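Putative carbohydrate metabolism domain-containing protein (Bacteroides vulgatus, PDB 3S30) is of unknown function but is probably involved in carbohydrate metabolism, perhaps as a glycoside hydrolase, and carries a galactose-binding-like domain with a bound sodium ion. Local coordinates at residues Leu251-Thr256 / Gly316-Ile321; Tyr215-Lys220 / Gln310-Gly315; Glu274-Ala279 / Glu301-Thr306; Ala204-Lys209 / Asp263-Lys268. All blocks are in the same frame, centred on the assembly; numbering follows the deposited sequence.

Along the chain the segments run 204-209, 215-220, 251-256, 263-268, 274-279, 301-306, 310-315 and 316-321, so contact 3 is nested inside the loops closed by contacts 1 and 2, whereas contact 4 interlocks with both of those and closes before contact 3 opens. Contact 1, the buried strand pair, lies about 9 Å from contact 2 and 10 Å from contact 3, centre to centre, and touches both. Contact 4 is about 15 Å from it, joined through L251 and I266, and about 23 Å from contact 2; I266 also touches M276 of contact 3. The group illustrates how one antiparallel ladder in a β-rich domain gathers a short helix, a bulged strand and a turn around itself.

Contact 1 (Leu251-Thr256 / Gly316-Ile321); sequences LFYEKT and GYNVSI
Antiparallel pairing in a galactose-binding-like β fold is exemplified by L251-E254 and Y317-I321, whose short axes approach to 4.7 Å. L251 with S320 and Y253 with N318 are hydrogen-bonded pairs, alternating with the non-hydrogen-bonded pairs F252-V319 and E254-Y317; the backbone N of K255 adds a bond to G316 O. On the face carrying Y253 and N318, the two side chains run alongside each other. CB of N318 sits over the phenol ring, 3.8 Å from its centroid, in a CH-pi contact. From there ND2 donates to Y253 OH at 3.1 Å, with the hydroxyl close to the amide plane; the same OH is also bonded to F210 O. The other branch of the amide, N318 OD1, receives K255 NZ at 2.9 Å from above the carbonyl plane. A bend at chi3 (-78°) turns the lysine across the asparagine, and NZ is shared with G315 O. On the other face the F252 and Y317 rings are nearly parallel, 21° apart, but slid so far that they barely overlap. E254, extended beyond CG, lays CB 3.4 Å from Y317 CE2, and its OE1 takes a weak bond from Y317 OH. Strand 276-281 flanks strand 247-254, strand 208-213 pairs with strand 317-324, and helix 309-313 sets L312 against F252 and Y317.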
loop_
_atom_site.group_PDB
_atom_site.type_symbol
_atom_site.label_atom_id
_atom_site.label_comp_id
_atom_site.label_asym_id
_atom_site.label_seq_id
_atom_site.Cartn_x
_atom_site.Cartn_y
_atom_site.Cartn_z
ATOM N N LEU A 251 4.956 6.026 6.471
ATOM C CA LEU A 251 4.873 7.436 6.799
ATOM C C LEU A 251 4.497 7.592 8.270
ATOM O O LEU A 251 3.752 6.778 8.817
ATOM C CB LEU A 251 3.805 8.100 5.926
ATOM C CG LEU A 251 3.948 7.938 4.408
ATOM C CD1 LEU A 251 2.669 8.363 3.701
ATOM C CD2 LEU A 251 5.129 8.736 3.889
ATOM N N PHE A 252 5.028 8.639 8.896
ATOM C CA PHE A 252 4.626 9.050 10.235
ATOM C C PHE A 252 4.485 10.560 10.207
ATOM O O PHE A 252 5.452 11.275 9.905
ATOM C CB PHE A 252 5.690 8.633 11.258
ATOM C CG PHE A 252 5.329 8.948 12.680
ATOM C CD1 PHE A 252 4.166 8.434 13.249
ATOM C CD2 PHE A 252 6.160 9.747 13.463
ATOM C CE1 PHE A 252 3.831 8.722 14.572
ATOM C CE2 PHE A 252 5.837 10.038 14.785
ATOM C CZ PHE A 252 4.670 9.528 15.338
ATOM N N TYR A 253 3.290 11.065 10.502
ATOM C CA TYR A 253 3.075 12.505 10.423
ATOM C C TYR A 253 2.157 13.068 11.494
ATOM O O TYR A 253 1.433 12.349 12.175
ATOM C CB TYR A 253 2.568 12.890 9.031
ATOM C CG TYR A 253 1.241 12.269 8.644
ATOM C CD1 TYR A 253 0.037 12.866 9.003
ATOM C CD2 TYR A 253 1.193 11.104 7.889
ATOM C CE1 TYR A 253 -1.175 12.312 8.637
ATOM C CE2 TYR A 253 -0.018 10.539 7.521
ATOM C CZ TYR A 253 -1.197 11.146 7.892
ATOM O OH TYR A 253 -2.400 10.583 7.527
ATOM N N GLU A 254 2.214 14.386 11.618
ATOM C CA GLU A 254 1.455 15.116 12.604
ATOM C C GLU A 254 0.191 15.632 11.929
ATOM O O GLU A 254 0.268 16.274 10.890
ATOM C CB GLU A 254 2.308 16.263 13.130
ATOM C CG GLU A 254 1.704 17.037 14.264
ATOM C CD GLU A 254 2.649 18.098 14.809
ATOM O OE1 GLU A 254 3.885 17.856 14.828
ATOM O OE2 GLU A 254 2.147 19.164 15.226
ATOM N N LYS A 255 -0.968 15.335 12.507
ATOM C CA LYS A 255 -2.233 15.850 11.980
ATOM C C LYS A 255 -2.414 17.317 12.333
ATOM O O LYS A 255 -1.877 17.795 13.338
ATOM C CB LYS A 255 -3.417 15.028 12.500
ATOM C CG LYS A 255 -3.548 13.666 11.815
ATOM C CD LYS A 255 -4.723 12.873 12.327
ATOM C CE LYS A 255 -4.432 12.221 13.672
ATOM N NZ LYS A 255 -5.369 11.101 13.972
ATOM N N THR A 256 -3.143 18.031 11.479
ATOM C CA THR A 256 -3.657 19.376 11.797
ATOM C C THR A 256 -5.119 19.456 11.365
ATOM O O THR A 256 -5.608 18.582 10.641
ATOM C CB THR A 256 -2.859 20.493 11.096
ATOM O OG1 THR A 256 -2.687 20.171 9.710
ATOM C CG2 THR A 256 -1.494 20.691 11.756
ATOM N N GLY A 316 -3.025 12.487 17.780
ATOM C CA GLY A 316 -2.830 13.521 16.760
ATOM C C GLY A 316 -1.741 13.211 15.746
ATOM O O GLY A 316 -1.316 14.092 14.991
ATOM N N TYR A 317 -1.281 11.960 15.735
ATOM C CA TYR A 317 -0.273 11.506 14.787
ATOM C C TYR A 317 -0.785 10.273 14.075
ATOM O O TYR A 317 -1.335 9.365 14.707
ATOM C CB TYR A 317 1.043 11.187 15.505
ATOM C CG TYR A 317 1.836 12.418 15.872
ATOM C CD1 TYR A 317 1.545 13.141 17.017
ATOM C CD2 TYR A 317 2.869 12.865 15.062
ATOM C CE1 TYR A 317 2.270 14.281 17.347
ATOM C CE2 TYR A 317 3.593 13.994 15.382
ATOM C CZ TYR A 317 3.291 14.700 16.525
ATOM O OH TYR A 317 4.016 15.832 16.833
ATOM N N ASN A 318 -0.606 10.249 12.760
ATOM C CA ASN A 318 -0.991 9.104 11.948
ATOM C C ASN A 318 0.247 8.375 11.431
ATOM O O ASN A 318 1.288 8.991 11.203
ATOM C CB ASN A 318 -1.843 9.555 10.760
ATOM C CG ASN A 318 -3.333 9.612 11.074
ATOM O OD1 ASN A 318 -3.754 9.461 12.216
ATOM N ND2 ASN A 318 -4.135 9.840 10.047
ATOM N N VAL A 319 0.135 7.058 11.295
ATOM C CA VAL A 319 1.132 6.269 10.602
ATOM C C VAL A 319 0.479 5.652 9.379
ATOM O O VAL A 319 -0.751 5.542 9.304
ATOM C CB VAL A 319 1.719 5.139 11.486
ATOM C CG1 VAL A 319 0.785 3.895 11.504
ATOM C CG2 VAL A 319 3.100 4.753 10.994
ATOM N N SER A 320 1.310 5.262 8.425
ATOM C CA SER A 320 0.870 4.484 7.288
ATOM C C SER A 320 2.002 3.612 6.781
ATOM O O SER A 320 3.168 3.884 7.032
ATOM C CB SER A 320 0.367 5.375 6.159
ATOM O OG SER A 320 -0.361 4.603 5.207
ATOM N N ILE A 321 1.610 2.534 6.118
ATOM C CA ILE A 321 2.487 1.635 5.425
ATOM C C ILE A 321 1.886 1.505 4.034
ATOM O O ILE A 321 0.679 1.291 3.896
ATOM C CB ILE A 321 2.495 0.242 6.094
ATOM C CG1 ILE A 321 3.121 0.322 7.498
ATOM C CG2 ILE A 321 3.219 -0.788 5.198
ATOM C CD1 ILE A 321 2.924 -0.920 8.296
#

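Contact 2 (Tyr215-Lys220 / Gln310-Gly315); sequences YYEPIK and QKLANG
L312 and the turn that follows it pack against Y215 where helix 309-313 ends in a Schellman motif, just ahead of strand 317-324. The last turn begins with Q310, whose carbonyl O accepts the backbone N of N314 at 2.9 Å. K311 takes its side chain to another partner surface, pairing NZ with the carboxylate of E254 and the carbonyl O of K255, and so ties the helix to the neighbouring ladder. L312 makes the closest side-chain approach from the helix. With CG anti to the backbone N (chi1 -174°), its branch point faces Y215 O at 3.4 Å, with both methyls only slightly farther off. CD1 then comes within 4.0 Å of Y216 O, while CD2 meets CG of E217 at 4.2 Å. Because its side chain also reaches the strand pair, L312 is a helix residue that joins the loop 215-217 to strands 247-254 and 317-324. The carbonyl O of L312 stands 3.3 Å from Y215 CD1, oblique to the ring. A313 continues the pattern differently, since its carbonyl O comes in at the ring edge, near the plane. No hydrogen bond crosses between the segments; the carbonyl oxygens of L312 and A313 lie against C-H atoms of the Y215 ring. At G315 the backbone leaves helical geometry with a positive phi of 85°, and its CA comes to 3.7 Å from Y215 CE1.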
loop_
_atom_site.group_PDB
_atom_site.type_symbol
_atom_site.label_atom_id
_atom_site.label_comp_id
_atom_site.label_asym_id
_atom_site.label_seq_id
_atom_site.Cartn_x
_atom_site.Cartn_y
_atom_site.Cartn_z
ATOM N N TYR A 215 -0.159 5.789 18.277
ATOM C CA TYR A 215 0.300 6.352 19.566
ATOM C C TYR A 215 1.789 6.146 19.831
ATOM O O TYR A 215 2.305 6.621 20.839
ATOM C CB TYR A 215 -0.511 5.750 20.726
ATOM C CG TYR A 215 -1.977 6.040 20.584
ATOM C CD1 TYR A 215 -2.508 7.249 21.016
ATOM C CD2 TYR A 215 -2.826 5.139 19.963
ATOM C CE1 TYR A 215 -3.841 7.534 20.859
ATOM C CE2 TYR A 215 -4.169 5.422 19.803
ATOM C CZ TYR A 215 -4.665 6.621 20.250
ATOM O OH TYR A 215 -5.997 6.911 20.095
ATOM N N TYR A 216 2.480 5.447 18.940
ATOM C CA TYR A 216 3.899 5.179 19.133
ATOM C C TYR A 216 4.762 5.906 18.117
ATOM O O TYR A 216 4.271 6.439 17.121
ATOM C CB TYR A 216 4.163 3.673 19.086
ATOM C CG TYR A 216 3.335 2.919 20.099
ATOM C CD1 TYR A 216 3.547 3.096 21.455
ATOM C CD2 TYR A 216 2.322 2.050 19.698
ATOM C CE1 TYR A 216 2.779 2.422 22.399
ATOM C CE2 TYR A 216 1.553 1.366 20.632
ATOM C CZ TYR A 216 1.789 1.558 21.983
ATOM O OH TYR A 216 1.036 0.893 22.921
ATOM N N GLU A 217 6.058 5.928 18.391
ATOM C CA GLU A 217 7.042 6.467 17.458
ATOM C C GLU A 217 7.737 5.281 16.785
ATOM O O GLU A 217 8.512 4.569 17.425
ATOM C CB GLU A 217 8.030 7.422 18.156
ATOM C CG GLU A 217 7.815 7.561 19.662
ATOM C CD GLU A 217 8.589 8.693 20.300
ATOM O OE1 GLU A 217 9.102 9.580 19.583
ATOM O OE2 GLU A 217 8.668 8.694 21.543
ATOM N N PRO A 218 7.420 5.034 15.500
ATOM C CA PRO A 218 8.017 3.898 14.792
ATOM C C PRO A 218 9.467 4.154 14.443
ATOM O O PRO A 218 9.829 5.288 14.131
ATOM C CB PRO A 218 7.180 3.796 13.516
ATOM C CG PRO A 218 6.694 5.170 13.267
ATOM C CD PRO A 218 6.479 5.782 14.640
ATOM N N ILE A 219 10.294 3.117 14.501
ATOM C CA ILE A 219 11.699 3.266 14.136
ATOM C C ILE A 219 12.063 2.463 12.899
ATOM O O ILE A 219 12.864 2.920 12.092
ATOM C CB ILE A 219 12.682 2.983 15.324
ATOM C CG1 ILE A 219 12.361 1.673 16.047
ATOM C CG2 ILE A 219 12.651 4.132 16.321
ATOM C CD1 ILE A 219 13.253 1.429 17.254
ATOM N N LYS A 220 11.484 1.281 12.716
ATOM C CA LYS A 220 11.756 0.536 11.489
ATOM C C LYS A 220 10.613 -0.343 11.011
ATOM O O LYS A 220 9.755 -0.788 11.802
ATOM C CB LYS A 220 13.076 -0.249 11.590
ATOM C CG LYS A 220 13.165 -1.235 12.718
ATOM C CD LYS A 220 14.588 -1.776 12.892
ATOM C CE LYS A 220 15.452 -0.831 13.737
ATOM N NZ LYS A 220 16.873 -1.281 13.862
ATOM N N GLN A 310 2.269 14.881 24.452
ATOM C CA GLN A 310 0.845 15.012 24.756
ATOM C C GLN A 310 -0.002 14.695 23.537
ATOM O O GLN A 310 -0.854 13.810 23.586
ATOM C CB GLN A 310 0.504 16.423 25.253
ATOM C CG GLN A 310 0.582 16.599 26.762
ATOM C CD GLN A 310 -0.171 17.832 27.254
ATOM O OE1 GLN A 310 -0.744 18.586 26.463
ATOM N NE2 GLN A 310 -0.178 18.034 28.565
ATOM N N LYS A 311 0.236 15.429 22.452
ATOM C CA LYS A 311 -0.511 15.249 21.191
ATOM C C LYS A 311 -0.401 13.818 20.645
ATOM O O LYS A 311 -1.360 13.301 20.081
ATOM C CB LYS A 311 -0.033 16.252 20.134
ATOM C CG LYS A 311 -0.918 16.337 18.903
ATOM C CD LYS A 311 -0.447 17.416 17.938
ATOM C CE LYS A 311 -1.416 17.572 16.774
ATOM N NZ LYS A 311 -1.029 18.681 15.845
ATOM N N LEU A 312 0.766 13.194 20.823
ATOM C CA LEU A 312 0.977 11.787 20.449
ATOM C C LEU A 312 0.031 10.857 21.207
ATOM O O LEU A 312 -0.516 9.913 20.627
ATOM C CB LEU A 312 2.434 11.369 20.712
ATOM C CG LEU A 312 2.880 9.972 20.259
ATOM C CD1 LEU A 312 2.716 9.782 18.748
ATOM C CD2 LEU A 312 4.324 9.710 20.671
ATOM N N ALA A 313 -0.155 11.136 22.497
ATOM C CA ALA A 313 -1.052 10.355 23.356
ATOM C C ALA A 313 -2.521 10.671 23.072
ATOM O O ALA A 313 -3.386 9.803 23.230
ATOM C CB ALA A 313 -0.727 10.600 24.842
ATOM N N ASN A 314 -2.797 11.909 22.654
ATOM C CA ASN A 314 -4.159 12.333 22.302
ATOM C C ASN A 314 -4.623 11.875 20.909
ATOM O O ASN A 314 -5.756 12.159 20.510
ATOM C CB ASN A 314 -4.285 13.864 22.406
ATOM C CG ASN A 314 -4.376 14.365 23.847
ATOM O OD1 ASN A 314 -4.133 13.627 24.809
ATOM N ND2 ASN A 314 -4.726 15.637 23.993
ATOM N N GLY A 315 -3.756 11.184 20.168
ATOM C CA GLY A 315 -4.123 10.611 18.867
ATOM C C GLY A 315 -3.991 11.573 17.700
ATOM O O GLY A 315 -4.755 11.486 16.740
#

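Contact 3 (Glu274-Ala279 / Glu301-Thr306); sequences ENMVAA and EHYGKT
Y303 and M276, the latter a selenomethionine, pack against each other between the loop 301-306 and the start of strand 276-281. The bent M276 side chain reaches the phenol twice: CB lies 3.7 Å from Y303 CE1, and CE curls round to a similar distance from CZ. Farther along the strand, the methyl of A279 comes 3.9 Å from Y303 CE2. CD2 of H302 rests over one face of the ring, centred on it, on the other side of the plane from M276 CE. V277 CG1 also meets K305 CB, the two side chains crossing at about a right angle. This strand is not regular: V277 and A278 both face F252, forming a classic β bulge, and the carbonyl O of V277 lies 3.2 Å from Y303 CD2, oblique to the ring. Two side-chain tips make the polar contacts. At the tyrosine tip, OH is hydrogen-bonded to Y271 O, which holds the tip of the ring beside the methyl of A279. K305, bent at chi2 (-74°), folds its chain back along the strand and passes M276 O with CG at 3.5 Å. Its NZ then donates to the carbonyl O of E274 at 3.2 Å, arriving nearly along the C=O axis, whereas the carboxylate of E274 stays 6.3 Å from that nitrogen, measured at OE2.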
loop_
_atom_site.group_PDB
_atom_site.type_symbol
_atom_site.label_atom_id
_atom_site.label_comp_id
_atom_site.label_asym_id
_atom_site.label_seq_id
_atom_site.Cartn_x
_atom_site.Cartn_y
_atom_site.Cartn_z
ATOM N N GLU A 274 4.396 19.331 4.684
ATOM C CA GLU A 274 4.622 20.175 5.866
ATOM C C GLU A 274 4.234 19.458 7.175
ATOM O O GLU A 274 4.717 19.812 8.242
ATOM C CB GLU A 274 3.882 21.508 5.705
ATOM C CG GLU A 274 4.527 22.697 6.434
ATOM C CD GLU A 274 4.209 24.052 5.785
ATOM O OE1 GLU A 274 3.460 24.084 4.779
ATOM O OE2 GLU A 274 4.721 25.088 6.281
ATOM N N ASN A 275 3.397 18.424 7.083
ATOM C CA ASN A 275 2.997 17.645 8.259
ATOM C C ASN A 275 3.885 16.438 8.526
ATOM O O ASN A 275 3.803 15.839 9.607
ATOM C CB ASN A 275 1.537 17.206 8.137
ATOM C CG ASN A 275 0.576 18.379 8.209
ATOM O OD1 ASN A 275 0.592 19.253 7.343
ATOM N ND2 ASN A 275 -0.247 18.420 9.253
HETATM N N MSE A 276 4.747 16.111 7.560
HETATM C CA MSE A 276 5.621 14.942 7.640
HETATM C C MSE A 276 6.643 15.007 8.783
HETATM O O MSE A 276 7.301 16.025 8.981
HETATM C CB MSE A 276 6.341 14.721 6.295
HETATM C CG MSE A 276 5.526 13.916 5.262
HETATM SE SE MSE A 276 5.223 12.058 5.780
HETATM C CE MSE A 276 7.059 11.567 6.187
ATOM N N VAL A 277 6.772 13.904 9.522
ATOM C CA VAL A 277 7.707 13.809 10.652
ATOM C C VAL A 277 8.806 12.766 10.387
ATOM O O VAL A 277 9.991 13.054 10.552
ATOM C CB VAL A 277 6.966 13.490 11.969
ATOM C CG1 VAL A 277 7.935 13.454 13.145
ATOM C CG2 VAL A 277 5.857 14.516 12.224
ATOM N N ALA A 278 8.418 11.566 9.967
ATOM C CA ALA A 278 9.393 10.553 9.555
ATOM C C ALA A 278 8.897 9.691 8.391
ATOM O O ALA A 278 7.699 9.501 8.202
ATOM C CB ALA A 278 9.794 9.664 10.748
ATOM N N ALA A 279 9.851 9.159 7.633
ATOM C CA ALA A 279 9.569 8.345 6.459
ATOM C C ALA A 279 10.598 7.222 6.354
ATOM O O ALA A 279 11.800 7.437 6.589
ATOM C CB ALA A 279 9.601 9.212 5.179
ATOM N N GLU A 301 15.335 12.708 11.196
ATOM C CA GLU A 301 16.315 13.788 11.032
ATOM C C GLU A 301 16.122 14.598 9.742
ATOM O O GLU A 301 16.416 15.789 9.715
ATOM C CB GLU A 301 17.730 13.199 11.102
ATOM C CG GLU A 301 18.870 14.196 10.865
ATOM C CD GLU A 301 19.357 14.232 9.424
ATOM O OE1 GLU A 301 19.112 13.254 8.676
ATOM O OE2 GLU A 301 20.003 15.238 9.049
ATOM N N HIS A 302 15.616 13.965 8.685
ATOM C CA HIS A 302 15.396 14.660 7.410
ATOM C C HIS A 302 14.351 15.787 7.505
ATOM O O HIS A 302 14.455 16.790 6.787
ATOM C CB HIS A 302 15.002 13.660 6.311
ATOM C CG HIS A 302 14.594 14.306 5.023
ATOM N ND1 HIS A 302 15.494 14.628 4.032
ATOM C CD2 HIS A 302 13.381 14.705 4.574
ATOM C CE1 HIS A 302 14.852 15.193 3.025
ATOM N NE2 HIS A 302 13.568 15.255 3.331
ATOM N N TYR A 303 13.361 15.617 8.384
ATOM C CA TYR A 303 12.235 16.555 8.497
ATOM C C TYR A 303 12.376 17.583 9.627
ATOM O O TYR A 303 11.765 18.646 9.571
ATOM C CB TYR A 303 10.929 15.774 8.643
ATOM C CG TYR A 303 10.697 14.833 7.483
ATOM C CD1 TYR A 303 10.121 15.284 6.307
ATOM C CD2 TYR A 303 11.100 13.500 7.553
ATOM C CE1 TYR A 303 9.925 14.426 5.234
ATOM C CE2 TYR A 303 10.908 12.636 6.495
ATOM C CZ TYR A 303 10.318 13.101 5.338
ATOM O OH TYR A 303 10.139 12.246 4.282
ATOM N N GLY A 304 13.172 17.269 10.646
ATOM C CA GLY A 304 13.522 18.245 11.675
ATOM C C GLY A 304 12.340 18.710 12.501
ATOM O O GLY A 304 12.202 19.902 12.782
ATOM N N LYS A 305 11.493 17.760 12.890
ATOM C CA LYS A 305 10.301 18.041 13.676
ATOM C C LYS A 305 10.553 17.699 15.130
ATOM O O LYS A 305 11.496 16.983 15.456
ATOM C CB LYS A 305 9.103 17.241 13.152
ATOM C CG LYS A 305 8.615 17.666 11.774
ATOM C CD LYS A 305 7.857 18.983 11.827
ATOM C CE LYS A 305 7.329 19.388 10.459
ATOM N NZ LYS A 305 6.744 20.775 10.465
ATOM N N THR A 306 9.701 18.239 15.994
ATOM C CA THR A 306 9.762 18.016 17.427
ATOM C C THR A 306 8.462 17.319 17.798
ATOM O O THR A 306 7.388 17.885 17.596
ATOM C CB THR A 306 9.874 19.373 18.195
ATOM O OG1 THR A 306 10.979 20.135 17.689
ATOM C CG2 THR A 306 10.050 19.151 19.698
#

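Contact 4 (Ala204-Lys209 / Asp263-Lys268); sequences ALSATK and DGHIAK
D263 meets the end of helix 204-207 as it opens a type I turn running to I266. From CB outward its side chain reads as a series of contacts. CB lies 3.3 Å from T208 O and slightly farther from L205 O, wedged between two carbonyls. With chi1 at 64°, CG falls between the backbone N and the carbonyl carbon, beside the helix end, and chi2 (19°) divides the oxygens, OD1 to H265 and OD2 to K209. H265 ND1 donates to D263 OD1 at 2.7 Å; OD1 lies in the imidazole plane, while H265 N completes an Asx turn, both donors meeting OD1 from above the same face of the carboxylate. OD2 comes 3.7 Å from S206 CA and forms a long salt bridge with K209 NZ. K209 NZ donates to S206 O at 2.7 Å, in the carbonyl plane on a lone pair, so that carbonyl is its main grip. One residue past D263, the backbone N of G264 donates to L205 O at 2.8 Å, and L205 CB lies over a face of the H265 ring, 3.9 Å from the centroid. Oriented by its bond to D263, the imidazole presents its face to the leucine and its edge to S206 OG, itself bonded to D203. Strand 208-213 leads from this helix to pair with strands 193-195, 262-263 and 317-324, while I266 tucks against Y249 and L251 of strand 247-254.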
loop_
_atom_site.group_PDB
_atom_site.type_symbol
_atom_site.label_atom_id
_atom_site.label_comp_id
_atom_site.label_asym_id
_atom_site.label_seq_id
_atom_site.Cartn_x
_atom_site.Cartn_y
_atom_site.Cartn_z
ATOM N N ALA A 204 -6.481 9.204 -9.435
ATOM C CA ALA A 204 -5.920 8.020 -8.750
ATOM C C ALA A 204 -5.053 8.338 -7.520
ATOM O O ALA A 204 -5.187 7.699 -6.477
ATOM C CB ALA A 204 -5.125 7.168 -9.734
ATOM N N LEU A 205 -4.168 9.315 -7.650
ATOM C CA LEU A 205 -3.317 9.747 -6.546
ATOM C C LEU A 205 -4.123 10.220 -5.324
ATOM O O LEU A 205 -3.747 9.918 -4.191
ATOM C CB LEU A 205 -2.376 10.873 -7.000
ATOM C CG LEU A 205 -1.338 10.522 -8.067
ATOM C CD1 LEU A 205 -0.584 11.785 -8.512
ATOM C CD2 LEU A 205 -0.384 9.487 -7.543
ATOM N N SER A 206 -5.208 10.963 -5.554
ATOM C CA SER A 206 -6.090 11.418 -4.459
ATOM C C SER A 206 -6.908 10.283 -3.827
ATOM O O SER A 206 -7.282 10.354 -2.651
ATOM C CB SER A 206 -7.053 12.522 -4.948
ATOM O OG SER A 206 -6.383 13.769 -5.133
ATOM N N ALA A 207 -7.183 9.240 -4.611
ATOM C CA ALA A 207 -8.071 8.154 -4.186
ATOM C C ALA A 207 -7.480 7.331 -3.042
ATOM O O ALA A 207 -8.210 6.864 -2.163
ATOM C CB ALA A 207 -8.399 7.251 -5.385
ATOM N N THR A 208 -6.161 7.137 -3.075
ATOM C CA THR A 208 -5.455 6.352 -2.057
ATOM C C THR A 208 -5.086 7.269 -0.907
ATOM O O THR A 208 -4.172 8.073 -1.031
ATOM C CB THR A 208 -4.143 5.725 -2.598
ATOM O OG1 THR A 208 -3.316 6.752 -3.175
ATOM C CG2 THR A 208 -4.430 4.662 -3.626
ATOM N N LYS A 209 -5.794 7.145 0.211
ATOM C CA LYS A 209 -5.542 8.009 1.357
ATOM C C LYS A 209 -4.802 7.246 2.447
ATOM O O LYS A 209 -5.158 6.110 2.797
ATOM C CB LYS A 209 -6.855 8.631 1.844
ATOM C CG LYS A 209 -7.568 9.386 0.722
ATOM C CD LYS A 209 -8.151 10.689 1.150
ATOM C CE LYS A 209 -8.707 11.467 -0.052
ATOM N NZ LYS A 209 -7.663 12.266 -0.791
ATOM N N ASP A 263 -2.089 11.520 0.921
ATOM C CA ASP A 263 -2.503 10.672 -0.191
ATOM C C ASP A 263 -1.320 10.329 -1.118
ATOM O O ASP A 263 -0.155 10.484 -0.726
ATOM C CB ASP A 263 -3.698 11.297 -0.931
ATOM C CG ASP A 263 -3.367 12.638 -1.596
ATOM O OD1 ASP A 263 -2.173 12.943 -1.818
ATOM O OD2 ASP A 263 -4.324 13.391 -1.909
ATOM N N GLY A 264 -1.623 9.853 -2.327
ATOM C CA GLY A 264 -0.616 9.337 -3.256
ATOM C C GLY A 264 0.378 10.328 -3.822
ATOM O O GLY A 264 1.330 9.931 -4.493
ATOM N N HIS A 265 0.165 11.616 -3.574
ATOM C CA HIS A 265 1.093 12.651 -4.036
ATOM C C HIS A 265 2.394 12.629 -3.247
ATOM O O HIS A 265 3.408 13.095 -3.732
ATOM C CB HIS A 265 0.466 14.035 -3.917
ATOM C CG HIS A 265 -0.733 14.234 -4.782
ATOM N ND1 HIS A 265 -2.015 13.970 -4.348
ATOM C CD2 HIS A 265 -0.853 14.697 -6.051
ATOM C CE1 HIS A 265 -2.872 14.254 -5.316
ATOM N NE2 HIS A 265 -2.192 14.693 -6.361
ATOM N N ILE A 266 2.354 12.093 -2.033
ATOM C CA ILE A 266 3.522 12.017 -1.167
ATOM C C ILE A 266 4.690 11.280 -1.847
ATOM O O ILE A 266 5.831 11.732 -1.784
ATOM C CB ILE A 266 3.152 11.358 0.196
ATOM C CG1 ILE A 266 4.200 11.661 1.260
ATOM C CG2 ILE A 266 2.974 9.850 0.056
ATOM C CD1 ILE A 266 4.266 13.155 1.637
ATOM N N ALA A 267 4.398 10.178 -2.538
ATOM C CA ALA A 267 5.431 9.407 -3.227
ATOM C C ALA A 267 5.913 10.069 -4.527
ATOM O O ALA A 267 6.911 9.632 -5.099
ATOM C CB ALA A 267 4.934 7.970 -3.503
ATOM N N LYS A 268 5.201 11.090 -5.005
ATOM C CA LYS A 268 5.611 11.834 -6.209
ATOM C C LYS A 268 6.374 13.118 -5.869
ATOM O O LYS A 268 6.863 13.813 -6.767
ATOM C CB LYS A 268 4.387 12.171 -7.078
ATOM C CG LYS A 268 4.154 11.228 -8.269
ATOM C CD LYS A 268 4.240 9.742 -7.905
ATOM C CE LYS A 268 4.191 8.883 -9.163
ATOM N NZ LYS A 268 4.787 7.535 -8.999
#